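Local coordinates for protein replicative DNA helicase (Helicobacter pylori, PDB 3GXV) that probably unwinds duplex DNA at the replication fork as an ATP-driven hexameric helicase, and interacts with primase, at residues 11-14 against 15-19; 92-95 against 96-100; 33-37 against 38-42. All coordinates share one frame; numbering follows the deposited sequence.

Contact 1. Residues 11-14 against 15-19; sequences QNIE and RIVLS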
ATOM      1  N   GLN B  11      -2.799  -2.238  23.749  1.00  7.79           N
ATOM      2  CA  GLN B  11      -2.546  -1.123  22.870  1.00  8.16           C
ATOM      3  C   GLN B  11      -1.352  -1.442  21.953  1.00  8.38           C
ATOM      4  O   GLN B  11      -1.411  -1.216  20.744  1.00  8.68           O
ATOM      5  CB  GLN B  11      -2.277   0.138  23.706  1.00  6.18           C
ATOM      6  CG  GLN B  11      -2.488   1.414  22.928  1.00  7.42           C
ATOM      7  CD  GLN B  11      -2.419   2.654  23.789  1.00  6.69           C
ATOM      8  OE1 GLN B  11      -2.522   3.770  23.286  1.00  9.51           O
ATOM      9  NE2 GLN B  11      -2.253   2.469  25.094  1.00  5.55           N
ATOM     10  N   ASN B  12      -0.285  -1.979  22.539  1.00  8.12           N
ATOM     11  CA  ASN B  12       0.929  -2.329  21.808  1.00 11.43           C
ATOM     12  C   ASN B  12       0.673  -3.404  20.748  1.00 11.40           C
ATOM     13  O   ASN B  12       1.224  -3.358  19.649  1.00 14.22           O
ATOM     14  CB  ASN B  12       1.998  -2.805  22.796  1.00 11.23           C
ATOM     15  CG  ASN B  12       3.262  -3.274  22.111  1.00 12.94           C
ATOM     16  OD1 ASN B  12       3.759  -2.626  21.191  1.00 19.10           O
ATOM     17  ND2 ASN B  12       3.802  -4.393  22.568  1.00 14.49           N
ATOM     18  N   ILE B  13      -0.166  -4.371  21.089  1.00 14.89           N
ATOM     19  CA  ILE B  13      -0.512  -5.457  20.183  1.00 16.76           C
ATOM     20  C   ILE B  13      -1.314  -4.986  18.976  1.00 11.24           C
ATOM     21  O   ILE B  13      -1.175  -5.536  17.883  1.00 11.79           O
ATOM     22  CB  ILE B  13      -1.338  -6.541  20.921  1.00 18.86           C
ATOM     23  CG1 ILE B  13      -0.425  -7.320  21.869  1.00 22.24           C
ATOM     24  CG2 ILE B  13      -2.026  -7.461  19.913  1.00 19.11           C
ATOM     25  CD1 ILE B  13      -1.139  -8.375  22.674  1.00 25.07           C
ATOM     26  N   GLU B  14      -2.164  -3.986  19.183  1.00  9.81           N
ATOM     27  CA  GLU B  14      -2.994  -3.460  18.111  1.00  9.80           C
ATOM     28  C   GLU B  14      -2.160  -2.746  17.067  1.00  8.26           C
ATOM     29  O   GLU B  14      -2.473  -2.794  15.883  1.00  7.50           O
ATOM     30  CB  GLU B  14      -4.053  -2.506  18.668  1.00  6.44           C
ATOM     31  CG  GLU B  14      -4.983  -3.167  19.680  1.00  6.22           C
ATOM     32  CD  GLU B  14      -6.152  -2.299  20.101  1.00  6.44           C
ATOM     33  OE1 GLU B  14      -6.033  -1.044  20.125  1.00  4.93           O
ATOM     34  OE2 GLU B  14      -7.197  -2.887  20.437  1.00  8.34           O
ATOM     35  N   ARG B  15      -1.104  -2.078  17.511  1.00  8.65           N
ATOM     36  CA  ARG B  15      -0.225  -1.366  16.600  1.00  9.43           C
ATOM     37  C   ARG B  15       0.565  -2.371  15.779  1.00 10.99           C
ATOM     38  O   ARG B  15       0.660  -2.252  14.555  1.00 10.70           O
ATOM     39  CB  ARG B  15       0.761  -0.478  17.368  1.00 11.26           C
ATOM     40  CG  ARG B  15       0.131   0.703  18.078  1.00 14.97           C
ATOM     41  CD  ARG B  15       1.190   1.698  18.550  1.00 16.04           C
ATOM     42  NE  ARG B  15       1.982   1.205  19.673  1.00 19.06           N
ATOM     43  CZ  ARG B  15       1.820   1.586  20.939  1.00 16.24           C
ATOM     44  NH1 ARG B  15       0.895   2.473  21.267  1.00 18.07           N
ATOM     45  NH2 ARG B  15       2.594   1.083  21.879  1.00 17.33           N
ATOM     46  N   ILE B  16       1.145  -3.357  16.457  1.00 10.51           N
ATOM     47  CA  ILE B  16       1.943  -4.353  15.764  1.00 11.35           C
ATOM     48  C   ILE B  16       1.117  -5.031  14.673  1.00 12.95           C
ATOM     49  O   ILE B  16       1.631  -5.379  13.629  1.00 13.06           O
ATOM     50  CB  ILE B  16       2.481  -5.418  16.733  1.00 10.20           C
ATOM     51  CG1 ILE B  16       3.421  -4.766  17.755  1.00  9.01           C
ATOM     52  CG2 ILE B  16       3.203  -6.501  15.939  1.00  9.00           C
ATOM     53  CD1 ILE B  16       3.863  -5.691  18.893  1.00  4.12           C
ATOM     54  N   VAL B  17      -0.174  -5.195  14.928  1.00 13.93           N
ATOM     55  CA  VAL B  17      -1.073  -5.819  13.973  1.00 11.78           C
ATOM     56  C   VAL B  17      -1.305  -4.902  12.783  1.00 12.75           C
ATOM     57  O   VAL B  17      -1.296  -5.357  11.637  1.00  8.80           O
ATOM     58  CB  VAL B  17      -2.424  -6.142  14.631  1.00 11.61           C
ATOM     59  CG1 VAL B  17      -3.403  -6.691  13.596  1.00 13.29           C
ATOM     60  CG2 VAL B  17      -2.222  -7.162  15.731  1.00 13.02           C
ATOM     61  N   LEU B  18      -1.511  -3.612  13.074  1.00 12.05           N
ATOM     62  CA  LEU B  18      -1.761  -2.592  12.052  1.00 12.72           C
ATOM     63  C   LEU B  18      -0.476  -2.340  11.265  1.00 14.54           C
ATOM     64  O   LEU B  18      -0.507  -2.103  10.056  1.00 12.87           O
ATOM     65  CB  LEU B  18      -2.245  -1.281  12.698  1.00 10.98           C
ATOM     66  CG  LEU B  18      -3.638  -1.198  13.355  1.00  9.53           C
ATOM     67  CD1 LEU B  18      -3.835   0.195  13.951  1.00  6.92           C
ATOM     68  CD2 LEU B  18      -4.724  -1.471  12.335  1.00  8.17           C
ATOM     69  N   SER B  19       0.650  -2.379  11.970  1.00 16.85           N
ATOM     70  CA  SER B  19       1.951  -2.200  11.345  1.00 21.51           C
ATOM     71  C   SER B  19       2.187  -3.384  10.419  1.00 18.25           C
ATOM     72  O   SER B  19       2.789  -3.229   9.363  1.00 20.59           O
ATOM     73  CB  SER B  19       3.060  -2.154  12.395  1.00 22.81           C
ATOM     74  OG  SER B  19       4.325  -2.300  11.778  1.00 29.31           O
TER
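Arg15 folds back along the helix over the preceding turn, where one face of its guanidinium lies above Gln11 O and the backbone of Asn12. A bend at chi3 (-71°) turns the chain this way. Arg15 NH1 comes to 3.9 Å from Gln11 CG, and Arg15 NH2 to the same separation from Asn12 OD1. These are packing distances, and each of the two amides is turned by about half a right angle from the guanidinium plane. Asn12 also sends its amide over the next turn, with OD1 3.8 Å from Ile16 CD1. All this happens on helix 3-23 of the DnaB-like N-terminal domain, an amphipathic helix whose partly exposed flank carries Gln11, Asn12 and Arg15, the last also reaching Ala84 and Ile85. Its backbone ladder includes Ile16 N to Asn12 O (3.2 Å, 168°) and Leu18 N to Glu14 O (3.1 Å). On the buried flank, beta-branched Ile13 and Val17 give a short, compact apolar surface: Ile13 CG2 meets Val17 CG2 at 4.2 Å, Ile13 touches Tyr97 and Glu100, and Val17 touches Ile101. Glu14 is buried as well, but its carboxylate is paid for from outside the helix: OE2 accepts Tyr41 N, while OE1 takes Tyr42 N and Asn45 ND2.

Contact 2. Residues 92-95 against 96-100; sequences DNIE and AYVEE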
ATOM      1  N   ASP B  92       5.802 -11.763  12.725  1.00 45.81           N
ATOM      2  CA  ASP B  92       5.512 -12.781  11.741  1.00 49.35           C
ATOM      3  C   ASP B  92       4.312 -13.473  12.363  1.00 47.86           C
ATOM      4  O   ASP B  92       4.340 -13.780  13.551  1.00 48.43           O
ATOM      5  CB  ASP B  92       6.688 -13.754  11.617  1.00 55.73           C
ATOM      6  CG  ASP B  92       7.611 -13.457  10.431  1.00 61.20           C
ATOM      7  OD1 ASP B  92       8.493 -14.295  10.164  1.00 63.66           O
ATOM      8  OD2 ASP B  92       7.480 -12.425   9.759  1.00 63.87           O
ATOM      9  N   ASN B  93       3.256 -13.687  11.590  1.00 44.20           N
ATOM     10  CA  ASN B  93       2.065 -14.326  12.138  1.00 40.28           C
ATOM     11  C   ASN B  93       1.471 -13.534  13.294  1.00 41.13           C
ATOM     12  O   ASN B  93       1.847 -13.723  14.454  1.00 38.82           O
ATOM     13  CB  ASN B  93       2.368 -15.758  12.608  1.00 35.19           C
ATOM     14  CG  ASN B  93       1.118 -16.497  13.051  1.00 31.01           C
ATOM     15  OD1 ASN B  93       0.046 -16.301  12.486  1.00 32.03           O
ATOM     16  ND2 ASN B  93       1.251 -17.358  14.054  1.00 28.64           N
ATOM     17  N   ILE B  94       0.544 -12.641  12.949  1.00 40.95           N
ATOM     18  CA  ILE B  94      -0.146 -11.801  13.921  1.00 39.23           C
ATOM     19  C   ILE B  94      -1.493 -12.411  14.296  1.00 42.04           C
ATOM     20  O   ILE B  94      -2.375 -11.725  14.812  1.00 45.72           O
ATOM     21  CB  ILE B  94      -0.393 -10.376  13.363  1.00 35.77           C
ATOM     22  CG1 ILE B  94      -0.725 -10.440  11.869  1.00 30.07           C
ATOM     23  CG2 ILE B  94       0.813  -9.498  13.622  1.00 32.29           C
ATOM     24  CD1 ILE B  94      -2.034 -11.125  11.553  1.00 25.96           C
ATOM     25  N   GLU B  95      -1.645 -13.702  14.024  1.00 42.17           N
ATOM     26  CA  GLU B  95      -2.883 -14.419  14.316  1.00 39.48           C
ATOM     27  C   GLU B  95      -3.312 -14.309  15.777  1.00 34.34           C
ATOM     28  O   GLU B  95      -4.319 -13.677  16.086  1.00 34.31           O
ATOM     29  CB  GLU B  95      -2.736 -15.899  13.944  1.00 43.37           C
ATOM     30  CG  GLU B  95      -3.952 -16.749  14.281  1.00 46.29           C
ATOM     31  CD  GLU B  95      -3.703 -18.230  14.087  1.00 49.51           C
ATOM     32  OE1 GLU B  95      -4.599 -19.035  14.421  1.00 51.10           O
ATOM     33  OE2 GLU B  95      -2.612 -18.592  13.597  1.00 51.55           O
ATOM     34  N   ALA B  96      -2.555 -14.928  16.674  1.00 29.43           N
ATOM     35  CA  ALA B  96      -2.899 -14.890  18.096  1.00 25.51           C
ATOM     36  C   ALA B  96      -3.285 -13.482  18.535  1.00 24.97           C
ATOM     37  O   ALA B  96      -4.297 -13.297  19.221  1.00 23.59           O
ATOM     38  CB  ALA B  96      -1.741 -15.388  18.925  1.00 22.67           C
ATOM     39  N   TYR B  97      -2.471 -12.505  18.140  1.00 17.64           N
ATOM     40  CA  TYR B  97      -2.701 -11.105  18.459  1.00 16.76           C
ATOM     41  C   TYR B  97      -4.120 -10.680  18.047  1.00 16.85           C
ATOM     42  O   TYR B  97      -4.871 -10.113  18.842  1.00 14.97           O
ATOM     43  CB  TYR B  97      -1.673 -10.234  17.725  1.00 18.22           C
ATOM     44  CG  TYR B  97      -0.322 -10.077  18.396  1.00 17.54           C
ATOM     45  CD1 TYR B  97       0.111 -10.957  19.390  1.00 19.24           C
ATOM     46  CD2 TYR B  97       0.516  -9.019  18.046  1.00 19.04           C
ATOM     47  CE1 TYR B  97       1.347 -10.774  20.024  1.00 18.69           C
ATOM     48  CE2 TYR B  97       1.748  -8.829  18.666  1.00 19.01           C
ATOM     49  CZ  TYR B  97       2.155  -9.703  19.655  1.00 19.45           C
ATOM     50  OH  TYR B  97       3.356  -9.481  20.279  1.00 17.64           O
ATOM     51  N   VAL B  98      -4.477 -10.951  16.797  1.00 15.04           N
ATOM     52  CA  VAL B  98      -5.791 -10.600  16.287  1.00 12.23           C
ATOM     53  C   VAL B  98      -6.895 -11.204  17.138  1.00 14.57           C
ATOM     54  O   VAL B  98      -7.859 -10.518  17.464  1.00 12.77           O
ATOM     55  CB  VAL B  98      -5.942 -11.047  14.823  1.00 14.37           C
ATOM     56  CG1 VAL B  98      -7.357 -10.813  14.336  1.00 16.51           C
ATOM     57  CG2 VAL B  98      -4.983 -10.263  13.966  1.00 15.74           C
ATOM     58  N   GLU B  99      -6.750 -12.482  17.499  1.00 18.47           N
ATOM     59  CA  GLU B  99      -7.729 -13.170  18.340  1.00 20.41           C
ATOM     60  C   GLU B  99      -7.679 -12.611  19.765  1.00 21.26           C
ATOM     61  O   GLU B  99      -8.664 -12.686  20.508  1.00 21.68           O
ATOM     62  CB  GLU B  99      -7.463 -14.680  18.394  1.00 23.61           C
ATOM     63  CG  GLU B  99      -8.523 -15.434  19.198  1.00 31.08           C
ATOM     64  CD  GLU B  99      -8.117 -16.849  19.596  1.00 34.32           C
ATOM     65  OE1 GLU B  99      -8.938 -17.536  20.244  1.00 34.68           O
ATOM     66  OE2 GLU B  99      -6.987 -17.273  19.276  1.00 36.25           O
ATOM     67  N   GLU B 100      -6.530 -12.066  20.153  1.00 19.32           N
ATOM     68  CA  GLU B 100      -6.391 -11.489  21.480  1.00 18.68           C
ATOM     69  C   GLU B 100      -7.153 -10.170  21.473  1.00 15.70           C
ATOM     70  O   GLU B 100      -7.896  -9.851  22.409  1.00 16.38           O
ATOM     71  CB  GLU B 100      -4.914 -11.245  21.812  1.00 22.18           C
ATOM     72  CG  GLU B 100      -4.679 -10.878  23.267  1.00 30.63           C
ATOM     73  CD  GLU B 100      -3.211 -10.860  23.648  1.00 33.48           C
ATOM     74  OE1 GLU B 100      -2.445 -11.720  23.159  1.00 34.60           O
ATOM     75  OE2 GLU B 100      -2.829  -9.989  24.455  1.00 36.03           O
TER
HETATM   76  O   HOH W   1      -5.728 -18.257  17.069  1.00 35.93           O
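The first turn of helix 95-119 begins at Ile94, the N-cap residue, whose carbonyl and side chain both reach forward to Val98. Ile94 O accepts Val98 N at 3.0 Å, with the donor tilted a little from the carbonyl plane, and one residue on Glu95 O accepts Glu99 N at 3.1 Å in a nearly straight bond (164°). An isoleucine has no polar side-chain atom with which to cap a helix; Asn93 OD1, from the residue before, takes Glu95 N in a weak bond of 3.5 Å. What Ile94 brings is bulk. Its CG1 is wedged between backbone N and carbonyl carbon (chi1 37°), and from there Ile94 CD1 crosses to Val98 CG2 at 3.9 Å, while Ile94 CG2 lies more loosely beside the Tyr97 ring, 4.5 Å from CD2. Branched Val98 continues this apolar side towards Val34 and Leu35. Tyr97 has its CB packed against Ile94 O, and its side chain touches Ile13, Ile16 and Val17 of helix 3-23, a large flat group spanning several neighbours. The outer side is polar and acidic. Glu95 and Glu99 both extend outward, and a water donates to Glu95 OE1 (3.0 Å) and to Glu99 OE2 (2.7 Å), while the two oxygens stay 5.7 Å apart. An acidic residue suits the place of Glu95 in the first turn, where the positive end of the helix dipole would be expected to favour its negative charge; the shared water, giving a hydrogen to each carboxylate, links two like-charged groups that do not touch.

Contact 3. Residues 33-37 against 38-42; sequences SVLEP and SDFYY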
ATOM      1  N   SER B  33     -11.596 -10.489   8.901  1.00 21.76           N
ATOM      2  CA  SER B  33     -12.491 -11.636   9.011  1.00 20.45           C
ATOM      3  C   SER B  33     -12.740 -11.954  10.477  1.00 19.80           C
ATOM      4  O   SER B  33     -13.486 -12.881  10.808  1.00 17.09           O
ATOM      5  CB  SER B  33     -11.883 -12.854   8.318  1.00 22.07           C
ATOM      6  OG  SER B  33     -12.794 -13.933   8.306  1.00 26.15           O
ATOM      7  N   VAL B  34     -12.105 -11.174  11.352  1.00 17.13           N
ATOM      8  CA  VAL B  34     -12.233 -11.348  12.793  1.00 13.93           C
ATOM      9  C   VAL B  34     -12.346 -10.007  13.524  1.00 13.24           C
ATOM     10  O   VAL B  34     -12.790  -9.959  14.662  1.00 14.70           O
ATOM     11  CB  VAL B  34     -11.018 -12.154  13.356  1.00 15.77           C
ATOM     12  CG1 VAL B  34     -10.939 -12.035  14.885  1.00 15.44           C
ATOM     13  CG2 VAL B  34     -11.151 -13.631  12.961  1.00 16.04           C
ATOM     14  N   LEU B  35     -11.982  -8.916  12.859  1.00 15.13           N
ATOM     15  CA  LEU B  35     -12.010  -7.607  13.494  1.00 13.42           C
ATOM     16  C   LEU B  35     -12.679  -6.466  12.745  1.00 11.82           C
ATOM     17  O   LEU B  35     -12.504  -6.302  11.547  1.00 15.86           O
ATOM     18  CB  LEU B  35     -10.580  -7.173  13.826  1.00 15.33           C
ATOM     19  CG  LEU B  35      -9.779  -7.972  14.859  1.00 16.23           C
ATOM     20  CD1 LEU B  35      -8.327  -7.541  14.821  1.00 15.33           C
ATOM     21  CD2 LEU B  35     -10.362  -7.757  16.244  1.00 16.24           C
ATOM     22  N   GLU B  36     -13.452  -5.677  13.478  1.00 10.97           N
ATOM     23  CA  GLU B  36     -14.093  -4.487  12.937  1.00 11.80           C
ATOM     24  C   GLU B  36     -13.349  -3.342  13.632  1.00  6.00           C
ATOM     25  O   GLU B  36     -12.697  -3.559  14.650  1.00  4.94           O
ATOM     26  CB  GLU B  36     -15.578  -4.437  13.320  1.00 10.68           C
ATOM     27  CG  GLU B  36     -16.453  -5.483  12.651  1.00 13.12           C
ATOM     28  CD  GLU B  36     -16.283  -5.525  11.144  1.00 15.57           C
ATOM     29  OE1 GLU B  36     -15.941  -4.483  10.543  1.00 18.57           O
ATOM     30  OE2 GLU B  36     -16.508  -6.601  10.558  1.00 16.03           O
ATOM     31  N   PRO B  37     -13.426  -2.115  13.092  1.00  9.89           N
ATOM     32  CA  PRO B  37     -12.725  -0.993  13.745  1.00  6.53           C
ATOM     33  C   PRO B  37     -13.141  -0.865  15.221  1.00  8.00           C
ATOM     34  O   PRO B  37     -12.296  -0.745  16.121  1.00 10.82           O
ATOM     35  CB  PRO B  37     -13.150   0.212  12.910  1.00  5.94           C
ATOM     36  CG  PRO B  37     -13.321  -0.382  11.525  1.00  7.23           C
ATOM     37  CD  PRO B  37     -14.035  -1.696  11.810  1.00  6.35           C
ATOM     38  N   SER B  38     -14.447  -0.918  15.459  1.00  5.65           N
ATOM     39  CA  SER B  38     -15.002  -0.813  16.799  1.00  6.39           C
ATOM     40  C   SER B  38     -14.426  -1.848  17.770  1.00  7.68           C
ATOM     41  O   SER B  38     -14.646  -1.755  18.975  1.00  7.67           O
ATOM     42  CB  SER B  38     -16.529  -0.955  16.738  1.00  7.61           C
ATOM     43  OG  SER B  38     -16.917  -2.201  16.169  1.00  9.46           O
ATOM     44  N   ASP B  39     -13.689  -2.835  17.263  1.00  5.59           N
ATOM     45  CA  ASP B  39     -13.113  -3.838  18.152  1.00  5.22           C
ATOM     46  C   ASP B  39     -11.760  -3.456  18.716  1.00  4.12           C
ATOM     47  O   ASP B  39     -11.178  -4.229  19.471  1.00  2.34           O
ATOM     48  CB  ASP B  39     -12.977  -5.193  17.457  1.00  5.19           C
ATOM     49  CG  ASP B  39     -14.302  -5.862  17.229  1.00  5.10           C
ATOM     50  OD1 ASP B  39     -15.135  -5.878  18.164  1.00  8.59           O
ATOM     51  OD2 ASP B  39     -14.506  -6.382  16.117  1.00  4.84           O
ATOM     52  N   PHE B  40     -11.258  -2.278  18.346  1.00  6.54           N
ATOM     53  CA  PHE B  40      -9.957  -1.827  18.845  1.00  3.34           C
ATOM     54  C   PHE B  40     -10.130  -1.049  20.134  1.00  3.07           C
ATOM     55  O   PHE B  40     -11.047  -0.256  20.261  1.00  3.35           O
ATOM     56  CB  PHE B  40      -9.236  -0.962  17.813  1.00  1.26           C
ATOM     57  CG  PHE B  40      -8.636  -1.748  16.688  1.00  3.49           C
ATOM     58  CD1 PHE B  40      -9.432  -2.222  15.643  1.00  3.34           C
ATOM     59  CD2 PHE B  40      -7.290  -2.080  16.702  1.00  2.11           C
ATOM     60  CE1 PHE B  40      -8.888  -3.011  14.642  1.00  1.14           C
ATOM     61  CE2 PHE B  40      -6.740  -2.880  15.692  1.00  2.76           C
ATOM     62  CZ  PHE B  40      -7.547  -3.342  14.666  1.00  1.00           C
ATOM     63  N   TYR B  41      -9.228  -1.299  21.078  1.00  4.47           N
ATOM     64  CA  TYR B  41      -9.224  -0.679  22.401  1.00  2.89           C
ATOM     65  C   TYR B  41      -8.863   0.808  22.334  1.00  2.97           C
ATOM     66  O   TYR B  41      -9.569   1.655  22.887  1.00  2.05           O
ATOM     67  CB  TYR B  41      -8.252  -1.464  23.283  1.00  1.19           C
ATOM     68  CG  TYR B  41      -7.810  -0.802  24.570  1.00  1.89           C
ATOM     69  CD1 TYR B  41      -8.731  -0.347  25.515  1.00  2.48           C
ATOM     70  CD2 TYR B  41      -6.459  -0.661  24.850  1.00  3.52           C
ATOM     71  CE1 TYR B  41      -8.297   0.246  26.712  1.00  2.70           C
ATOM     72  CE2 TYR B  41      -6.022  -0.090  26.029  1.00  2.66           C
ATOM     73  CZ  TYR B  41      -6.938   0.363  26.947  1.00  2.40           C
ATOM     74  OH  TYR B  41      -6.475   0.962  28.085  1.00  4.53           O
ATOM     75  N   TYR B  42      -7.759   1.122  21.667  1.00  1.68           N
ATOM     76  CA  TYR B  42      -7.349   2.512  21.503  1.00  5.78           C
ATOM     77  C   TYR B  42      -8.081   2.980  20.239  1.00  3.74           C
ATOM     78  O   TYR B  42      -7.777   2.534  19.141  1.00  5.08           O
ATOM     79  CB  TYR B  42      -5.842   2.591  21.294  1.00  3.44           C
ATOM     80  CG  TYR B  42      -5.310   3.992  21.319  1.00  5.91           C
ATOM     81  CD1 TYR B  42      -5.612   4.845  22.378  1.00  8.14           C
ATOM     82  CD2 TYR B  42      -4.501   4.474  20.294  1.00  5.93           C
ATOM     83  CE1 TYR B  42      -5.122   6.135  22.416  1.00 10.35           C
ATOM     84  CE2 TYR B  42      -4.007   5.763  20.324  1.00  7.40           C
ATOM     85  CZ  TYR B  42      -4.318   6.590  21.391  1.00  9.20           C
ATOM     86  OH  TYR B  42      -3.810   7.865  21.462  1.00 12.90           O
TER
HETATM   87  O   HOH W   2     -12.265   1.505  18.186  1.00 11.16           O
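With chi1 at -71°, Asp39 sets its CG beside its own backbone N, and the carboxylate swings back along the chain to Glu36. There Asp39 OD2 accepts Glu36 N at 2.9 Å in a fairly straight bond (161°), met on the anti side of the carboxylate and tilted about 21° from its plane. The return bond, Asp39 N to Glu36 O, is also 2.9 Å, though the position of that nitrogen is less certain. With the surer bond from Phe40 N to Pro37 O (2.9 Å, donor above the carbonyl plane), it forms a short 3-10 turn between helix 27-32 and helix 43-57, and the carboxylate clips Glu36 N at its head. Pro37 suits the start of the turn because its ring fixes phi near a helical value and it has no N-H to leave over. Its carbonyl is doubly used, since a water donates both to Pro37 O and to Phe40 O. The Phe40 ring comes edge-on to this carbonyl, CD1 lying 3.3 Å from Pro37 O. Leu35 gives the turn its apolar lining, placing CD2 3.9 Å from Asp39 CB and CD1 4.3 Å from Phe40 CZ. Asp39 OD1 turns to the long helix, where it bonds Ser105 OG, with a long, weak ion pair to Lys109. This buried carboxylate thus joins local chain shape to tertiary packing, and the lysine would be expected to stabilise its charge.

How the contacts relate
Contact 1 is the most buried of the three, a mid-helix stretch, whereas 92-100 and 33-42 each combine a buried apolar side with an exposed polar one. Contacts 1 and 2 bring helix 3-23 against the start of helix 95-119, Ile13 CG2 meeting Tyr97 CG at 3.5 Å. Contact 3 leans on the same long helix through Leu35 CD1, 3.4 Å from Val98 CG1, and is tied to contact 1 by the buried carboxylate of Glu14. Chemistry follows place: regular helical bonds in contact 1, a weakly capped helix start with a water-bridged acid pair in contact 2, and a turn clipped by a carboxylate in contact 3.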